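Local coordinates for protein nicking enzyme (Staphylococcus aureus, PDB 4HTE) that probably nicks plasmid DNA at the origin of transfer during conjugation of resistance plasmids, this chain being a calcium-binding, all-helical C-terminal part of that relaxase, at residues F272-R281 against L332-D341; I157-S166 against F211-Y222. One frame throughout, in Å; residues are numbered along the deposited sequence.

Interactions 1 and 2 are separate helical contacts: their centres lie 30 Å apart and their nearest atoms about 14 Å apart. They follow one another in sequence, so the chain completes 157-166 against 211-222 before it begins 272-281 against 332-341. Helix 245-269 borders both, with I245 touching L159 and E215 of interaction 2 and M266 touching F272 of interaction 1. Their chemistry differs, charged in interaction 1 and mainly apolar in interaction 2. Interaction 1 also adjoins a metal site: the nearest atoms of the K275 side chain lie about 4 Å from a bound calcium ion, whereas interaction 2 lies away from the calcium-binding residues D320 and D328.

Interaction 1 of 2, residues F272-R281 against L332-D341; sequences FIPKYSDEDR and LYQESNEVGD
R281 meets E335 side-on, giving NE and NH2 to the same carboxylate oxygen. The salt bridge from R281 NE to E335 OE2 is 2.7 Å long, the donor standing nearly in line with the C-O bond. R281 NH2 reaches E335 OE2 at 3.0 Å from above the carboxylate plane, in keeping with guanidinium and carboxylate planes 88° apart. A bend at chi3 (-57°) turns the arginine head into this position, and its side chain sits as a knob among L332, E335, S336 and V339. V339 CG1 lies over one guanidinium face, 3.6 Å from R281 NH1. D341 approaches the edge, but its salt bridge, R281 NH1 to D341 OD2, is long at 3.6 Å; D341 OD2 also hydrogen-bonds S344. R281 NH1 also salt-bridges D278 OD1, though that short length is doubtful; the guanidinium probably offsets the like charges of D278 and D341.

The other E335 oxygen turns to the backbone before helix 278-293: Y276 N donates to E335 OE1 at 3.2 Å, on the syn side. K275 N also donates to E335 OE1, but that very short length is doubtful. At the start of 272-281, E338 CG stands over one face of the F272 ring, a CH-pi contact 3.7 Å from the centroid, while E335 CG meets the ring edge, 3.5 Å from F272 CZ. K275 pairs with D320, a calcium-binding residue. This is a partly buried salt-bridge network of D278, R281, E335 and D341, joining helices 278-293 and 327-339 beside the calcium site.

Interaction 2 of 2, residues I157-S166 against F211-Y222; sequences ISLESIAAAS and FRNAENILEDYY
I157 comes first, crossing the Y221 side chain at about a right angle, with its CD1 4.1 Å from Y221 CE2. The first torsion (chi1 61°) sets I157 CG1 between the backbone N and the carbonyl carbon, and the extended chain beyond it carries CD1 to the ring. Q145 of helix 130-152 holds the hydroxyl of Y221, and L148 and L152 of that helix touch I157.

S158 is the N-cap of helix 159-179; E160 N gives its OG only a weak capping bond, and Q249 is a further partner of that OG. At L159 the backbone itself is touched: L218 CD2 lies 3.6 Å from L159 N, an amide bonded to Q249 OE1. L159 CB also meets this methyl, while L159 CD1 turns to the carboxylate end of E215.

One turn on, I162 is the knob in a hole formed by F211, A214, E215 and L218. Its two branches divide the work. CG1, beside the backbone N (chi1 -68°), extends CD1 to A214 CB and L218 CD2, each 4.0 Å away; I162 CG2 instead reaches F211 CB at 4.1 Å. A165 follows, its CB standing over one face of the F211 ring in a CH-pi contact, 3.8 Å from the centroid. S166 closes the walk, its CB packed 3.9 Å from F211 CB.

The short helical segments run at 174° to each other with axes 9.7 Å apart at closest approach. That geometry describes an antiparallel helix pair with one knob-into-hole contact, I162, joining helices 159-179 and 198-227 within the all-helical fold.

Interaction 1 of 2, residues F272-R281 against L332-D341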
loop_
_atom_site.group_PDB
_atom_site.type_symbol
_atom_site.label_atom_id
_atom_site.label_comp_id
_atom_site.label_asym_id
_atom_site.label_seq_id
_atom_site.Cartn_x
_atom_site.Cartn_y
_atom_site.Cartn_z
ATOM N N PHE A 272 27.105 0.461 12.052
ATOM C CA PHE A 272 26.446 1.552 11.348
ATOM C C PHE A 272 27.220 1.963 10.095
ATOM O O PHE A 272 28.422 1.737 9.998
ATOM C CB PHE A 272 26.260 2.754 12.277
ATOM C CG PHE A 272 25.566 3.921 11.627
ATOM C CD1 PHE A 272 24.185 3.943 11.505
ATOM C CD2 PHE A 272 26.293 4.998 11.142
ATOM C CE1 PHE A 272 23.543 5.012 10.910
ATOM C CE2 PHE A 272 25.655 6.071 10.545
ATOM C CZ PHE A 272 24.278 6.075 10.430
ATOM N N ILE A 273 26.522 2.576 9.145
ATOM C CA ILE A 273 27.135 3.046 7.905
ATOM C C ILE A 273 26.510 4.379 7.501
ATOM O O ILE A 273 25.293 4.534 7.583
ATOM C CB ILE A 273 26.920 2.047 6.755
ATOM C CG1 ILE A 273 27.488 0.674 7.118
ATOM C CG2 ILE A 273 27.567 2.562 5.479
ATOM C CD1 ILE A 273 27.199 -0.382 6.087
ATOM N N PRO A 274 27.333 5.345 7.059
ATOM C CA PRO A 274 26.785 6.649 6.677
ATOM C C PRO A 274 26.454 6.752 5.187
ATOM O O PRO A 274 27.290 6.435 4.338
ATOM C CB PRO A 274 27.918 7.609 7.040
ATOM C CG PRO A 274 29.192 6.765 6.970
ATOM C CD PRO A 274 28.793 5.310 6.871
ATOM N N LYS A 275 25.235 7.186 4.882
ATOM C CA LYS A 275 24.811 7.396 3.503
ATOM C C LYS A 275 25.608 8.504 2.820
ATOM O O LYS A 275 25.858 8.443 1.614
ATOM C CB LYS A 275 23.316 7.730 3.461
ATOM C CG LYS A 275 22.837 8.326 2.146
ATOM C CD LYS A 275 21.374 7.993 1.898
ATOM C CE LYS A 275 20.752 8.890 0.837
ATOM N NZ LYS A 275 19.382 8.436 0.461
ATOM N N TYR A 276 26.013 9.509 3.591
ATOM C CA TYR A 276 26.672 10.687 3.033
ATOM C C TYR A 276 28.093 10.881 3.545
ATOM O O TYR A 276 28.484 10.327 4.572
ATOM C CB TYR A 276 25.855 11.943 3.343
ATOM C CG TYR A 276 24.529 11.992 2.628
ATOM C CD1 TYR A 276 24.476 12.114 1.247
ATOM C CD2 TYR A 276 23.331 11.923 3.326
ATOM C CE1 TYR A 276 23.272 12.159 0.581
ATOM C CE2 TYR A 276 22.117 11.969 2.667
ATOM C CZ TYR A 276 22.095 12.085 1.293
ATOM O OH TYR A 276 20.892 12.132 0.624
ATOM N N SER A 277 28.857 11.680 2.807
ATOM C CA SER A 277 30.190 12.085 3.224
ATOM C C SER A 277 30.067 13.194 4.259
ATOM O O SER A 277 28.992 13.764 4.436
ATOM C CB SER A 277 30.980 12.594 2.020
ATOM O OG SER A 277 30.814 11.737 0.905
ATOM N N ASP A 278 31.162 13.500 4.945
ATOM C CA ASP A 278 31.157 14.591 5.911
ATOM C C ASP A 278 30.953 15.921 5.196
ATOM O O ASP A 278 30.248 16.801 5.693
ATOM C CB ASP A 278 32.459 14.618 6.716
ATOM C CG ASP A 278 32.398 13.752 7.961
ATOM O OD1 ASP A 278 31.303 13.631 8.552
ATOM O OD2 ASP A 278 33.447 13.199 8.352
ATOM N N GLU A 279 31.570 16.061 4.027
ATOM C CA GLU A 279 31.426 17.273 3.232
ATOM C C GLU A 279 29.980 17.437 2.782
ATOM O O GLU A 279 29.341 18.449 3.073
ATOM C CB GLU A 279 32.353 17.229 2.014
ATOM N N ASP A 280 29.469 16.433 2.075
ATOM C CA ASP A 280 28.095 16.458 1.588
ATOM C C ASP A 280 27.119 16.726 2.728
ATOM O O ASP A 280 26.234 17.572 2.610
ATOM C CB ASP A 280 27.740 15.131 0.915
ATOM C CG ASP A 280 28.600 14.845 -0.299
ATOM O OD1 ASP A 280 29.018 15.810 -0.975
ATOM O OD2 ASP A 280 28.856 13.655 -0.578
ATOM N N ARG A 281 27.288 16.005 3.830
ATOM C CA ARG A 281 26.391 16.138 4.972
ATOM C C ARG A 281 26.299 17.596 5.412
ATOM O O ARG A 281 25.213 18.102 5.689
ATOM C CB ARG A 281 26.867 15.260 6.132
ATOM C CG ARG A 281 25.820 15.043 7.211
ATOM C CD ARG A 281 26.310 14.100 8.298
ATOM N NE ARG A 281 26.723 12.807 7.757
ATOM C CZ ARG A 281 27.949 12.289 7.834
ATOM N NH1 ARG A 281 28.937 12.930 8.443
ATOM N NH2 ARG A 281 28.192 11.106 7.294
ATOM N N LEU A 332 19.033 11.743 8.600
ATOM C CA LEU A 332 20.245 12.539 8.479
ATOM C C LEU A 332 20.742 12.893 9.874
ATOM O O LEU A 332 21.921 12.740 10.183
ATOM C CB LEU A 332 19.981 13.822 7.692
ATOM C CG LEU A 332 21.002 14.181 6.611
ATOM C CD1 LEU A 332 20.808 15.621 6.158
ATOM C CD2 LEU A 332 22.429 13.966 7.084
ATOM N N TYR A 333 19.828 13.380 10.708
ATOM C CA TYR A 333 20.129 13.662 12.106
ATOM C C TYR A 333 20.710 12.409 12.749
ATOM O O TYR A 333 21.782 12.445 13.350
ATOM C CB TYR A 333 18.856 14.101 12.837
ATOM C CG TYR A 333 19.071 14.839 14.150
ATOM C CD1 TYR A 333 20.228 14.669 14.902
ATOM C CD2 TYR A 333 18.103 15.707 14.636
ATOM C CE1 TYR A 333 20.411 15.344 16.098
ATOM C CE2 TYR A 333 18.278 16.385 15.826
ATOM C CZ TYR A 333 19.433 16.200 16.553
ATOM O OH TYR A 333 19.614 16.871 17.741
ATOM N N GLN A 334 20.003 11.293 12.606
ATOM C CA GLN A 334 20.461 10.024 13.145
ATOM C C GLN A 334 21.892 9.736 12.709
ATOM O O GLN A 334 22.710 9.278 13.504
ATOM C CB GLN A 334 19.546 8.902 12.668
ATOM C CG GLN A 334 19.680 7.619 13.449
ATOM C CD GLN A 334 18.828 6.518 12.870
ATOM O OE1 GLN A 334 18.885 6.245 11.673
ATOM N NE2 GLN A 334 18.016 5.890 13.710
ATOM N N GLU A 335 22.183 10.002 11.440
ATOM C CA GLU A 335 23.520 9.793 10.896
ATOM C C GLU A 335 24.541 10.668 11.613
ATOM O O GLU A 335 25.555 10.178 12.105
ATOM C CB GLU A 335 23.547 10.112 9.399
ATOM C CG GLU A 335 24.269 9.080 8.553
ATOM C CD GLU A 335 24.628 9.606 7.179
ATOM O OE1 GLU A 335 24.294 8.938 6.182
ATOM O OE2 GLU A 335 25.245 10.688 7.094
ATOM N N SER A 336 24.266 11.968 11.663
ATOM C CA SER A 336 25.163 12.926 12.298
ATOM C C SER A 336 25.472 12.527 13.736
ATOM O O SER A 336 26.632 12.499 14.146
ATOM C CB SER A 336 24.543 14.322 12.279
ATOM O OG SER A 336 24.260 14.733 10.954
ATOM N N ASN A 337 24.426 12.229 14.498
ATOM C CA ASN A 337 24.578 11.841 15.893
ATOM C C ASN A 337 25.487 10.624 16.032
ATOM O O ASN A 337 26.293 10.541 16.959
ATOM C CB ASN A 337 23.207 11.536 16.503
ATOM C CG ASN A 337 23.252 11.402 18.016
ATOM O OD1 ASN A 337 24.321 11.257 18.608
ATOM N ND2 ASN A 337 22.083 11.442 18.647
ATOM N N GLU A 338 25.360 9.688 15.096
ATOM C CA GLU A 338 26.088 8.426 15.168
ATOM C C GLU A 338 27.577 8.613 14.889
ATOM O O GLU A 338 28.421 8.093 15.620
ATOM C CB GLU A 338 25.500 7.420 14.175
ATOM C CG GLU A 338 25.746 5.968 14.542
ATOM C CD GLU A 338 24.990 5.550 15.788
ATOM O OE1 GLU A 338 24.255 6.389 16.349
ATOM O OE2 GLU A 338 25.128 4.381 16.204
ATOM N N VAL A 339 27.896 9.352 13.830
ATOM C CA VAL A 339 29.288 9.568 13.442
ATOM C C VAL A 339 29.906 10.734 14.216
ATOM O O VAL A 339 31.124 10.913 14.218
ATOM C CB VAL A 339 29.422 9.811 11.918
ATOM C CG1 VAL A 339 28.834 11.161 11.523
ATOM C CG2 VAL A 339 30.881 9.711 11.482
ATOM N N GLY A 340 29.060 11.521 14.877
ATOM C CA GLY A 340 29.523 12.625 15.697
ATOM C C GLY A 340 29.796 13.900 14.920
ATOM O O GLY A 340 30.621 14.717 15.329
ATOM N N ASP A 341 29.100 14.078 13.800
ATOM C CA ASP A 341 29.251 15.286 12.997
ATOM C C ASP A 341 28.573 16.454 13.702
ATOM O O ASP A 341 27.444 16.820 13.376
ATOM C CB ASP A 341 28.651 15.087 11.603
ATOM C CG ASP A 341 28.953 16.243 10.667
ATOM O OD1 ASP A 341 29.828 17.068 11.002
ATOM O OD2 ASP A 341 28.324 16.319 9.592
#

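Interaction 2 of 2, residues I157-S166 against F211-Y222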
loop_
_atom_site.group_PDB
_atom_site.type_symbol
_atom_site.label_atom_id
_atom_site.label_comp_id
_atom_site.label_asym_id
_atom_site.label_seq_id
_atom_site.Cartn_x
_atom_site.Cartn_y
_atom_site.Cartn_z
ATOM N N ILE A 157 1.110 5.647 1.295
ATOM C CA ILE A 157 0.964 4.439 2.105
ATOM C C ILE A 157 1.988 4.344 3.238
ATOM O O ILE A 157 3.186 4.181 3.013
ATOM C CB ILE A 157 0.990 3.165 1.228
ATOM C CG1 ILE A 157 2.328 3.068 0.495
ATOM C CG2 ILE A 157 -0.131 3.203 0.209
ATOM C CD1 ILE A 157 2.555 1.762 -0.223
ATOM N N SER A 158 1.478 4.441 4.463
ATOM C CA SER A 158 2.302 4.478 5.664
ATOM C C SER A 158 1.415 4.340 6.893
ATOM O O SER A 158 0.271 4.795 6.896
ATOM C CB SER A 158 3.057 5.806 5.731
ATOM O OG SER A 158 3.716 5.989 6.974
ATOM N N LEU A 159 1.941 3.707 7.936
ATOM C CA LEU A 159 1.226 3.607 9.202
ATOM C C LEU A 159 0.702 4.974 9.621
ATOM O O LEU A 159 -0.453 5.113 10.020
ATOM C CB LEU A 159 2.139 3.039 10.291
ATOM C CG LEU A 159 1.538 2.945 11.695
ATOM C CD1 LEU A 159 0.173 2.268 11.670
ATOM C CD2 LEU A 159 2.485 2.198 12.619
ATOM N N GLU A 160 1.554 5.987 9.525
ATOM C CA GLU A 160 1.170 7.335 9.916
ATOM C C GLU A 160 0.014 7.825 9.054
ATOM O O GLU A 160 -0.857 8.556 9.525
ATOM C CB GLU A 160 2.360 8.283 9.789
ATOM C CG GLU A 160 2.879 8.437 8.373
ATOM C CD GLU A 160 4.132 9.290 8.311
ATOM O OE1 GLU A 160 4.396 10.027 9.287
ATOM O OE2 GLU A 160 4.846 9.230 7.287
ATOM N N SER A 161 0.007 7.419 7.790
ATOM C CA SER A 161 -1.053 7.815 6.871
ATOM C C SER A 161 -2.369 7.144 7.237
ATOM O O SER A 161 -3.416 7.789 7.274
ATOM C CB SER A 161 -0.668 7.468 5.435
ATOM O OG SER A 161 0.466 8.210 5.029
ATOM N N ILE A 162 -2.310 5.845 7.504
ATOM C CA ILE A 162 -3.496 5.083 7.873
ATOM C C ILE A 162 -4.128 5.682 9.123
ATOM O O ILE A 162 -5.342 5.868 9.189
ATOM C CB ILE A 162 -3.153 3.605 8.127
ATOM C CG1 ILE A 162 -2.744 2.928 6.816
ATOM C CG2 ILE A 162 -4.338 2.878 8.753
ATOM C CD1 ILE A 162 -2.245 1.516 6.991
ATOM N N ALA A 163 -3.295 5.981 10.114
ATOM C CA ALA A 163 -3.765 6.631 11.330
ATOM C C ALA A 163 -4.461 7.941 10.978
ATOM O O ALA A 163 -5.588 8.192 11.398
ATOM C CB ALA A 163 -2.602 6.886 12.274
ATOM N N ALA A 164 -3.778 8.771 10.197
ATOM C CA ALA A 164 -4.321 10.054 9.771
ATOM C C ALA A 164 -5.665 9.890 9.068
ATOM O O ALA A 164 -6.530 10.763 9.151
ATOM C CB ALA A 164 -3.340 10.748 8.853
ATOM N N ALA A 165 -5.834 8.772 8.371
ATOM C CA ALA A 165 -7.054 8.525 7.611
ATOM C C ALA A 165 -8.226 8.149 8.516
ATOM O O ALA A 165 -9.338 8.636 8.325
ATOM C CB ALA A 165 -6.818 7.444 6.577
ATOM N N SER A 166 -7.981 7.286 9.499
ATOM C CA SER A 166 -9.046 6.843 10.394
ATOM C C SER A 166 -9.440 7.953 11.364
ATOM O O SER A 166 -10.600 8.057 11.765
ATOM C CB SER A 166 -8.653 5.558 11.143
ATOM O OG SER A 166 -7.852 5.795 12.290
ATOM N N PHE A 211 -9.919 0.872 7.871
ATOM C CA PHE A 211 -8.535 1.234 8.161
ATOM C C PHE A 211 -7.902 0.332 9.217
ATOM O O PHE A 211 -6.679 0.209 9.276
ATOM C CB PHE A 211 -8.436 2.710 8.552
ATOM C CG PHE A 211 -8.799 3.645 7.432
ATOM C CD1 PHE A 211 -7.966 3.788 6.333
ATOM C CD2 PHE A 211 -9.979 4.367 7.469
ATOM C CE1 PHE A 211 -8.302 4.638 5.295
ATOM C CE2 PHE A 211 -10.320 5.219 6.434
ATOM C CZ PHE A 211 -9.481 5.353 5.346
ATOM N N ARG A 212 -8.725 -0.303 10.044
ATOM C CA ARG A 212 -8.221 -1.349 10.920
ATOM C C ARG A 212 -7.684 -2.466 10.040
ATOM O O ARG A 212 -6.665 -3.086 10.347
ATOM C CB ARG A 212 -9.323 -1.881 11.833
ATOM C CG ARG A 212 -9.690 -0.940 12.959
ATOM C CD ARG A 212 -10.578 -1.624 13.982
ATOM N NE ARG A 212 -11.933 -1.863 13.488
ATOM C CZ ARG A 212 -12.870 -0.925 13.371
ATOM N NH1 ARG A 212 -12.610 0.335 13.694
ATOM N NH2 ARG A 212 -14.074 -1.242 12.918
ATOM N N ASN A 213 -8.379 -2.706 8.932
ATOM C CA ASN A 213 -7.986 -3.729 7.977
ATOM C C ASN A 213 -6.703 -3.320 7.271
ATOM O O ASN A 213 -5.753 -4.098 7.181
ATOM C CB ASN A 213 -9.102 -3.941 6.953
ATOM C CG ASN A 213 -8.870 -5.156 6.078
ATOM O OD1 ASN A 213 -8.174 -6.095 6.468
ATOM N ND2 ASN A 213 -9.457 -5.147 4.887
ATOM N N ALA A 214 -6.684 -2.088 6.772
ATOM C CA ALA A 214 -5.507 -1.547 6.106
ATOM C C ALA A 214 -4.266 -1.746 6.969
ATOM O O ALA A 214 -3.194 -2.077 6.464
ATOM C CB ALA A 214 -5.710 -0.070 5.798
ATOM N N GLU A 215 -4.415 -1.545 8.274
ATOM C CA GLU A 215 -3.293 -1.677 9.190
ATOM C C GLU A 215 -2.760 -3.105 9.172
ATOM O O GLU A 215 -1.553 -3.327 9.243
ATOM C CB GLU A 215 -3.705 -1.263 10.605
ATOM C CG GLU A 215 -2.549 -1.167 11.587
ATOM C CD GLU A 215 -2.896 -0.358 12.827
ATOM O OE1 GLU A 215 -3.957 0.303 12.839
ATOM O OE2 GLU A 215 -2.106 -0.382 13.794
ATOM N N ASN A 216 -3.663 -4.074 9.066
ATOM C CA ASN A 216 -3.265 -5.474 8.976
ATOM C C ASN A 216 -2.575 -5.776 7.653
ATOM O O ASN A 216 -1.539 -6.436 7.619
ATOM C CB ASN A 216 -4.473 -6.393 9.146
ATOM C CG ASN A 216 -4.654 -6.858 10.575
ATOM O OD1 ASN A 216 -4.095 -6.278 11.506
ATOM N ND2 ASN A 216 -5.438 -7.914 10.755
ATOM N N ILE A 217 -3.162 -5.294 6.562
ATOM C CA ILE A 217 -2.564 -5.450 5.244
ATOM C C ILE A 217 -1.130 -4.935 5.259
ATOM O O ILE A 217 -0.202 -5.643 4.874
ATOM C CB ILE A 217 -3.357 -4.680 4.172
ATOM C CG1 ILE A 217 -4.717 -5.342 3.938
ATOM C CG2 ILE A 217 -2.567 -4.617 2.875
ATOM C CD1 ILE A 217 -5.566 -4.650 2.898
ATOM N N LEU A 218 -0.965 -3.695 5.710
ATOM C CA LEU A 218 0.346 -3.061 5.783
ATOM C C LEU A 218 1.361 -3.977 6.454
ATOM O O LEU A 218 2.440 -4.222 5.914
ATOM C CB LEU A 218 0.254 -1.748 6.564
ATOM C CG LEU A 218 1.462 -0.821 6.428
ATOM C CD1 LEU A 218 1.437 -0.130 5.072
ATOM C CD2 LEU A 218 1.509 0.195 7.558
ATOM N N GLU A 219 1.009 -4.475 7.636
ATOM C CA GLU A 219 1.894 -5.346 8.402
ATOM C C GLU A 219 2.367 -6.526 7.558
ATOM O O GLU A 219 3.548 -6.869 7.568
ATOM C CB GLU A 219 1.189 -5.845 9.665
ATOM C CG GLU A 219 2.011 -6.824 10.489
ATOM C CD GLU A 219 1.987 -6.506 11.974
ATOM O OE1 GLU A 219 0.957 -5.994 12.463
ATOM O OE2 GLU A 219 3.002 -6.766 12.653
ATOM N N ASP A 220 1.444 -7.142 6.828
ATOM C CA ASP A 220 1.789 -8.236 5.930
ATOM C C ASP A 220 2.680 -7.723 4.803
ATOM O O ASP A 220 3.706 -8.321 4.479
ATOM C CB ASP A 220 0.522 -8.866 5.345
ATOM C CG ASP A 220 -0.367 -9.486 6.406
ATOM O OD1 ASP A 220 0.166 -9.948 7.437
ATOM O OD2 ASP A 220 -1.601 -9.515 6.207
ATOM N N TYR A 221 2.277 -6.600 4.217
ATOM C CA TYR A 221 3.002 -5.986 3.111
ATOM C C TYR A 221 4.431 -5.632 3.508
ATOM O O TYR A 221 5.340 -5.674 2.681
ATOM C CB TYR A 221 2.255 -4.736 2.650
ATOM C CG TYR A 221 2.981 -3.890 1.626
ATOM C CD1 TYR A 221 3.137 -4.325 0.318
ATOM C CD2 TYR A 221 3.486 -2.642 1.965
ATOM C CE1 TYR A 221 3.793 -3.545 -0.620
ATOM C CE2 TYR A 221 4.139 -1.857 1.038
ATOM C CZ TYR A 221 4.290 -2.311 -0.253
ATOM O OH TYR A 221 4.944 -1.525 -1.174
ATOM N N TYR A 222 4.625 -5.278 4.774
ATOM C CA TYR A 222 5.962 -5.017 5.287
ATOM C C TYR A 222 6.686 -6.342 5.493
ATOM O O TYR A 222 7.789 -6.543 4.985
ATOM C CB TYR A 222 5.903 -4.242 6.607
ATOM C CG TYR A 222 5.606 -2.759 6.467
ATOM C CD1 TYR A 222 5.310 -2.192 5.233
ATOM C CD2 TYR A 222 5.639 -1.923 7.578
ATOM C CE1 TYR A 222 5.042 -0.836 5.112
ATOM C CE2 TYR A 222 5.376 -0.568 7.466
ATOM C CZ TYR A 222 5.077 -0.030 6.233
ATOM O OH TYR A 222 4.818 1.318 6.126
#